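Side-chain contact in Dye-decolorizing peroxidase (Irpex lacteus, PDB 7D8M), which binds heme b and, as a member of the DyP-type family, probably uses peroxide to oxidise dyes and other substrates: residues Phe373-Gln376 / Gln377-Ala381. Numbering follows the deposited sequence.
With HEM (protoporphyrin IX containing Fe), chain B.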
# COMPACT_ATOMS: atom_id res chain seq x y z
N PHE A 373 1.22 -2.96 7.34
CA PHE A 373 1.52 -1.54 7.11
C PHE A 373 2.25 -0.92 8.29
O PHE A 373 3.29 -0.27 8.13
CB PHE A 373 0.23 -0.76 6.86
CG PHE A 373 0.39 0.70 7.11
CD1 PHE A 373 1.03 1.51 6.18
CD2 PHE A 373 -0.05 1.27 8.30
CE1 PHE A 373 1.20 2.86 6.42
CE2 PHE A 373 0.12 2.62 8.54
CZ PHE A 373 0.74 3.41 7.60
N ARG A 374 1.70 -1.09 9.50
CA ARG A 374 2.19 -0.35 10.65
C ARG A 374 3.61 -0.77 11.02
O ARG A 374 4.44 0.06 11.39
CB ARG A 374 1.24 -0.55 11.83
CG ARG A 374 1.46 0.39 13.01
CD ARG A 374 0.41 0.11 14.10
NE ARG A 374 0.41 1.12 15.15
CZ ARG A 374 1.18 1.06 16.24
NH1 ARG A 374 2.01 0.04 16.40
NH2 ARG A 374 1.13 2.02 17.15
N PHE A 375 3.89 -2.08 10.94
CA PHE A 375 5.24 -2.58 11.21
C PHE A 375 6.22 -2.11 10.14
O PHE A 375 7.33 -1.67 10.45
CB PHE A 375 5.20 -4.11 11.28
CG PHE A 375 6.25 -4.72 12.18
CD1 PHE A 375 6.17 -4.59 13.55
CD2 PHE A 375 7.31 -5.44 11.63
CE1 PHE A 375 7.13 -5.17 14.38
CE2 PHE A 375 8.28 -6.01 12.45
CZ PHE A 375 8.19 -5.88 13.82
N GLN A 376 5.82 -2.23 8.87
CA GLN A 376 6.66 -1.80 7.77
C GLN A 376 7.02 -0.33 7.89
O GLN A 376 8.17 0.07 7.66
CB GLN A 376 5.96 -2.08 6.43
CG GLN A 376 5.78 -3.56 6.10
CD GLN A 376 4.74 -3.79 5.00
OE1 GLN A 376 4.34 -2.85 4.32
NE2 GLN A 376 4.30 -5.03 4.85
N GLN A 377 6.05 0.49 8.30
CA GLN A 377 6.30 1.92 8.47
C GLN A 377 7.11 2.20 9.73
O GLN A 377 8.20 2.77 9.67
CB GLN A 377 4.97 2.69 8.48
CG GLN A 377 5.14 4.19 8.54
CD GLN A 377 5.66 4.77 7.24
OE1 GLN A 377 4.98 4.75 6.22
NE2 GLN A 377 6.88 5.32 7.28
N GLN A 378 6.59 1.79 10.90
CA GLN A 378 7.19 2.22 12.16
C GLN A 378 8.41 1.38 12.55
O GLN A 378 9.46 1.94 12.90
CB GLN A 378 6.16 2.18 13.29
CG GLN A 378 6.81 2.50 14.66
CD GLN A 378 5.83 2.39 15.82
OE1 GLN A 378 5.04 1.44 15.90
NE2 GLN A 378 5.87 3.37 16.72
N ALA A 379 8.29 0.06 12.56
CA ALA A 379 9.37 -0.78 13.06
C ALA A 379 10.54 -0.87 12.08
O ALA A 379 11.65 -1.21 12.49
CB ALA A 379 8.87 -2.19 13.36
N TRP A 380 10.31 -0.57 10.80
CA TRP A 380 11.31 -0.83 9.76
C TRP A 380 11.70 0.46 9.05
O TRP A 380 12.85 0.90 9.18
CB TRP A 380 10.77 -1.88 8.80
CG TRP A 380 10.72 -3.24 9.41
CD1 TRP A 380 11.24 -3.63 10.61
CD2 TRP A 380 10.12 -4.41 8.83
NE1 TRP A 380 11.00 -4.96 10.82
CE2 TRP A 380 10.33 -5.47 9.74
CE3 TRP A 380 9.45 -4.67 7.63
CZ2 TRP A 380 9.88 -6.77 9.50
CZ3 TRP A 380 9.00 -5.96 7.39
CH2 TRP A 380 9.23 -7.00 8.32
N ALA A 381 10.78 1.08 8.32
CA ALA A 381 11.10 2.28 7.54
C ALA A 381 11.59 3.42 8.43
O ALA A 381 12.59 4.08 8.11
CB ALA A 381 9.88 2.72 6.74
CHA HEM B . 7.46 -1.69 -3.01
CHB HEM B . 7.01 2.99 -4.19
CHC HEM B . 4.68 3.78 -0.00
CHD HEM B . 5.58 -0.78 1.38
C1A HEM B . 7.53 -0.51 -3.71
C2A HEM B . 8.05 -0.33 -5.05
C3A HEM B . 7.91 0.96 -5.38
C4A HEM B . 7.30 1.64 -4.26
CMA HEM B . 8.32 1.66 -6.69
CAA HEM B . 8.65 -1.47 -5.92
CBA HEM B . 7.55 -2.15 -6.74
CGA HEM B . 7.11 -3.46 -6.12
O1A HEM B . 7.98 -4.18 -5.56
O2A HEM B . 5.90 -3.80 -6.21
C1B HEM B . 6.31 3.59 -3.17
C2B HEM B . 5.84 4.96 -3.18
C3B HEM B . 5.21 5.18 -2.02
C4B HEM B . 5.24 3.96 -1.25
CMB HEM B . 6.11 5.95 -4.36
CAB HEM B . 4.49 6.46 -1.51
CBB HEM B . 4.09 7.45 -2.31
C1C HEM B . 4.77 2.65 0.78
C2C HEM B . 4.35 2.50 2.17
C3C HEM B . 4.59 1.23 2.55
C4C HEM B . 5.20 0.55 1.42
CMC HEM B . 3.70 3.65 2.98
CAC HEM B . 4.36 0.54 3.91
CBC HEM B . 4.28 1.22 5.07
C1D HEM B . 6.05 -1.45 0.27
C2D HEM B . 6.20 -2.89 0.12
C3D HEM B . 6.72 -3.13 -1.08
C4D HEM B . 6.92 -1.86 -1.75
CMD HEM B . 5.84 -3.96 1.16
CAD HEM B . 7.06 -4.52 -1.66
CBD HEM B . 8.49 -4.88 -1.24
CGD HEM B . 8.86 -6.28 -1.68
O1D HEM B . 10.02 -6.47 -2.12
O2D HEM B . 8.01 -7.21 -1.59
NA HEM B . 7.08 0.71 -3.26
NB HEM B . 5.92 3.00 -1.98
NC HEM B . 5.29 1.44 0.37
ND HEM B . 6.48 -0.85 -0.90
FE HEM B . 6.33 1.14 -1.37
O HOH W 1 3.94 0.60 18.47
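F375 overlaps A379 one helical turn on and W380 beside it. The methyl of A379 sits over the centre of one face of the F375 ring, 3.5 Å from CB to the ring centroid: a CH-pi contact. The CD2-CE2 edge of the same ring points at the face of W380. This is a T-shaped pair, with planes at 72° and 3.4 Å between F375 CE2 and W380 CE2. CG of F375 stands anti to the backbone N (chi1 -151°), beside the carbonyl carbon, and this carries the ring toward the next turn, where A379 and W380 lie. F331 also stacks on F375. With an alanine at W380, the F375 edge would probably lose the indole face it points at, and a gap would be likely to open beside F331 and F386. R374 and Q378 run side by side, guanidinium and amide planes nearly perpendicular (88°). NH1 and OE1 do not bond directly. One water at the guanidinium edge joins them, accepting from R374 NH1 at 2.9 Å and donating to Q378 OE1 at 2.9 Å. R374 NE also forms a salt bridge with D98. The backbone bonds begin as i to i+4, with Q378 N to R374 O at 2.8 Å. A wider pi-type turn follows, where A381 N reaches Q376 O at 2.9 Å. On the heme side, F373 CD1 lies 3.4 Å from the heme vinyl carbon CBC. Q376 and Q377 also line this pocket, and Q377 NE2 is held by N382 and I402. Helix 373-381 thus flanks the heme, with F373 packed on strands 217-226 and 359-366, and R374 and Q378 against helix 95-102.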